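Non-structural protein 5 (Modoc virus, PDB 2WA2) binds S-adenosylmethionine through its methyltransferase domain and probably methylates the viral RNA cap at the guanine N7 and ribose 2'-O positions. Local coordinates at residues Leu71-Glu76 with Arg218-Arg223. The protein carries 4 engineered substitutions. Residues are numbered along the deposited sequence; the frame is centred on the assembly and turned at random.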
loop_
_atom_site.group_PDB
_atom_site.type_symbol
_atom_site.label_atom_id
_atom_site.label_comp_id
_atom_site.label_asym_id
_atom_site.label_seq_id
_atom_site.Cartn_x
_atom_site.Cartn_y
_atom_site.Cartn_z
ATOM N N LEU A 71 -6.827 5.482 -1.730
ATOM C CA LEU A 71 -7.738 4.381 -1.337
ATOM C C LEU A 71 -9.059 4.551 -2.070
ATOM O O LEU A 71 -9.637 3.562 -2.502
ATOM C CB LEU A 71 -7.990 4.327 0.167
ATOM C CG LEU A 71 -8.846 3.157 0.666
ATOM C CD1 LEU A 71 -8.313 1.822 0.159
ATOM C CD2 LEU A 71 -9.005 3.177 2.191
ATOM N N ALA A 72 -9.510 5.796 -2.211
ATOM C CA ALA A 72 -10.771 6.090 -2.930
ATOM C C ALA A 72 -10.709 5.621 -4.386
ATOM O O ALA A 72 -11.676 5.041 -4.905
ATOM C CB ALA A 72 -11.141 7.614 -2.834
ATOM N N TRP A 73 -9.559 5.864 -5.028
ATOM C CA TRP A 73 -9.305 5.416 -6.382
ATOM C C TRP A 73 -9.384 3.903 -6.497
ATOM O O TRP A 73 -10.080 3.390 -7.375
ATOM C CB TRP A 73 -7.951 5.922 -6.892
ATOM C CG TRP A 73 -7.743 5.703 -8.381
ATOM C CD1 TRP A 73 -8.015 6.603 -9.389
ATOM C CD2 TRP A 73 -7.250 4.514 -9.023
ATOM N NE1 TRP A 73 -7.698 6.044 -10.611
ATOM C CE2 TRP A 73 -7.238 4.765 -10.419
ATOM C CE3 TRP A 73 -6.817 3.257 -8.557
ATOM C CZ2 TRP A 73 -6.801 3.810 -11.356
ATOM C CZ3 TRP A 73 -6.368 2.308 -9.491
ATOM C CH2 TRP A 73 -6.375 2.596 -10.886
ATOM N N ILE A 74 -8.659 3.191 -5.634
ATOM C CA ILE A 74 -8.693 1.732 -5.601
ATOM C C ILE A 74 -10.123 1.214 -5.344
ATOM O O ILE A 74 -10.556 0.225 -5.955
ATOM C CB ILE A 74 -7.743 1.177 -4.525
ATOM C CG1 ILE A 74 -6.281 1.580 -4.844
ATOM C CG2 ILE A 74 -7.949 -0.365 -4.330
ATOM C CD1 ILE A 74 -5.303 1.273 -3.723
ATOM N N ASP A 75 -10.840 1.886 -4.439
ATOM C CA ASP A 75 -12.186 1.440 -4.050
ATOM C C ASP A 75 -13.143 1.575 -5.225
ATOM O O ASP A 75 -13.914 0.651 -5.508
ATOM C CB ASP A 75 -12.694 2.238 -2.854
ATOM C CG ASP A 75 -14.050 1.768 -2.365
ATOM O OD1 ASP A 75 -14.406 0.583 -2.571
ATOM O OD2 ASP A 75 -14.757 2.602 -1.767
ATOM N N GLU A 76 -13.073 2.719 -5.901
ATOM C CA GLU A 76 -13.947 3.025 -7.040
ATOM C C GLU A 76 -13.645 2.150 -8.241
ATOM O O GLU A 76 -14.515 1.928 -9.078
ATOM C CB GLU A 76 -13.855 4.518 -7.411
ATOM C CG GLU A 76 -14.897 5.397 -6.678
ATOM C CD GLU A 76 -14.326 6.652 -6.007
ATOM O OE1 GLU A 76 -13.660 7.472 -6.687
ATOM O OE2 GLU A 76 -14.572 6.829 -4.788
ATOM N N ARG A 218 -1.163 -0.411 -10.004
ATOM C CA ARG A 218 -0.542 0.894 -9.837
ATOM C C ARG A 218 -1.638 1.957 -9.806
ATOM O O ARG A 218 -2.442 2.055 -10.730
ATOM C CB ARG A 218 0.425 1.159 -11.011
ATOM C CG ARG A 218 0.933 2.594 -11.105
ATOM C CD ARG A 218 1.977 2.815 -9.985
ATOM N NE ARG A 218 2.654 4.097 -10.152
ATOM C CZ ARG A 218 3.688 4.504 -9.429
ATOM N NH1 ARG A 218 4.133 3.757 -8.411
ATOM N NH2 ARG A 218 4.241 5.668 -9.709
ATOM N N VAL A 219 -1.672 2.753 -8.743
ATOM C CA VAL A 219 -2.590 3.884 -8.670
ATOM C C VAL A 219 -1.920 5.060 -9.411
ATOM O O VAL A 219 -0.779 5.412 -9.107
ATOM C CB VAL A 219 -2.884 4.229 -7.199
ATOM C CG1 VAL A 219 -3.942 5.290 -7.104
ATOM C CG2 VAL A 219 -3.311 2.954 -6.444
ATOM N N PRO A 220 -2.595 5.631 -10.417
ATOM C CA PRO A 220 -2.017 6.724 -11.223
ATOM C C PRO A 220 -1.780 8.016 -10.448
ATOM O O PRO A 220 -1.051 8.899 -10.924
ATOM C CB PRO A 220 -3.051 6.933 -12.347
ATOM C CG PRO A 220 -4.314 6.359 -11.816
ATOM C CD PRO A 220 -3.915 5.208 -10.924
ATOM N N LEU A 221 -2.411 8.120 -9.280
ATOM C CA LEU A 221 -2.140 9.176 -8.306
ATOM C C LEU A 221 -0.789 9.041 -7.595
ATOM O O LEU A 221 -0.304 10.008 -7.000
ATOM C CB LEU A 221 -3.247 9.212 -7.252
ATOM C CG LEU A 221 -4.642 9.634 -7.733
ATOM C CD1 LEU A 221 -5.681 9.247 -6.718
ATOM C CD2 LEU A 221 -4.665 11.105 -7.855
ATOM N N SER A 222 -0.200 7.843 -7.593
ATOM C CA SER A 222 1.143 7.705 -6.994
ATOM C C SER A 222 2.140 8.558 -7.766
ATOM O O SER A 222 2.091 8.614 -8.997
ATOM C CB SER A 222 1.620 6.259 -7.017
ATOM O OG SER A 222 0.861 5.455 -6.143
ATOM N N ARG A 223 3.083 9.164 -7.037
ATOM C CA ARG A 223 4.115 10.000 -7.662
ATOM C C ARG A 223 5.160 9.152 -8.386
ATOM O O ARG A 223 5.373 7.979 -8.062
ATOM C CB ARG A 223 4.794 10.883 -6.626
ATOM C CG ARG A 223 3.879 11.921 -5.974
ATOM C CD ARG A 223 4.775 12.901 -5.232
ATOM N NE ARG A 223 4.035 13.863 -4.429
ATOM C CZ ARG A 223 4.022 13.870 -3.098
ATOM N NH1 ARG A 223 4.712 12.967 -2.408
ATOM N NH2 ARG A 223 3.313 14.790 -2.454
#
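R218 meets the indole of W73 through its backbone: its carbonyl O lies 4.0 Å from W73 CH2, oblique to the ring, while its side chain leads off to the carbonyls of T226 and E228. V219 splits its two methyls between neighbours on the helix. CG1, anti to the backbone N (chi1 -174°), sits over one face of the indole near its rim, with W73 CE3 at 3.8 Å; V219 CG2 packs 3.6 Å from I74 CG1, the two side chains crossing at about a right angle. P220 lies over that same indole face. Its CD stands 3.5 Å from the centroid of the six-membered ring, 22° off the normal, a close CH-pi contact, and its CG reaches W73 NE1 at 3.6 Å. L221 ends the contact, its CD1 4.0 Å from W73 CB at the root of the indole. A type I turn from V219 to S222, closed by the S222 N to V219 O bond, sets V219 and P220 over one face of the indole and L221 beside W73 CB. I74 also touches Y230 and V232 of strand 229-232. The contact joins the loop after edge strand 215-217 to helix 66-76, which packs on the sheet of a Rossmann-like, FtsJ-type methyltransferase fold.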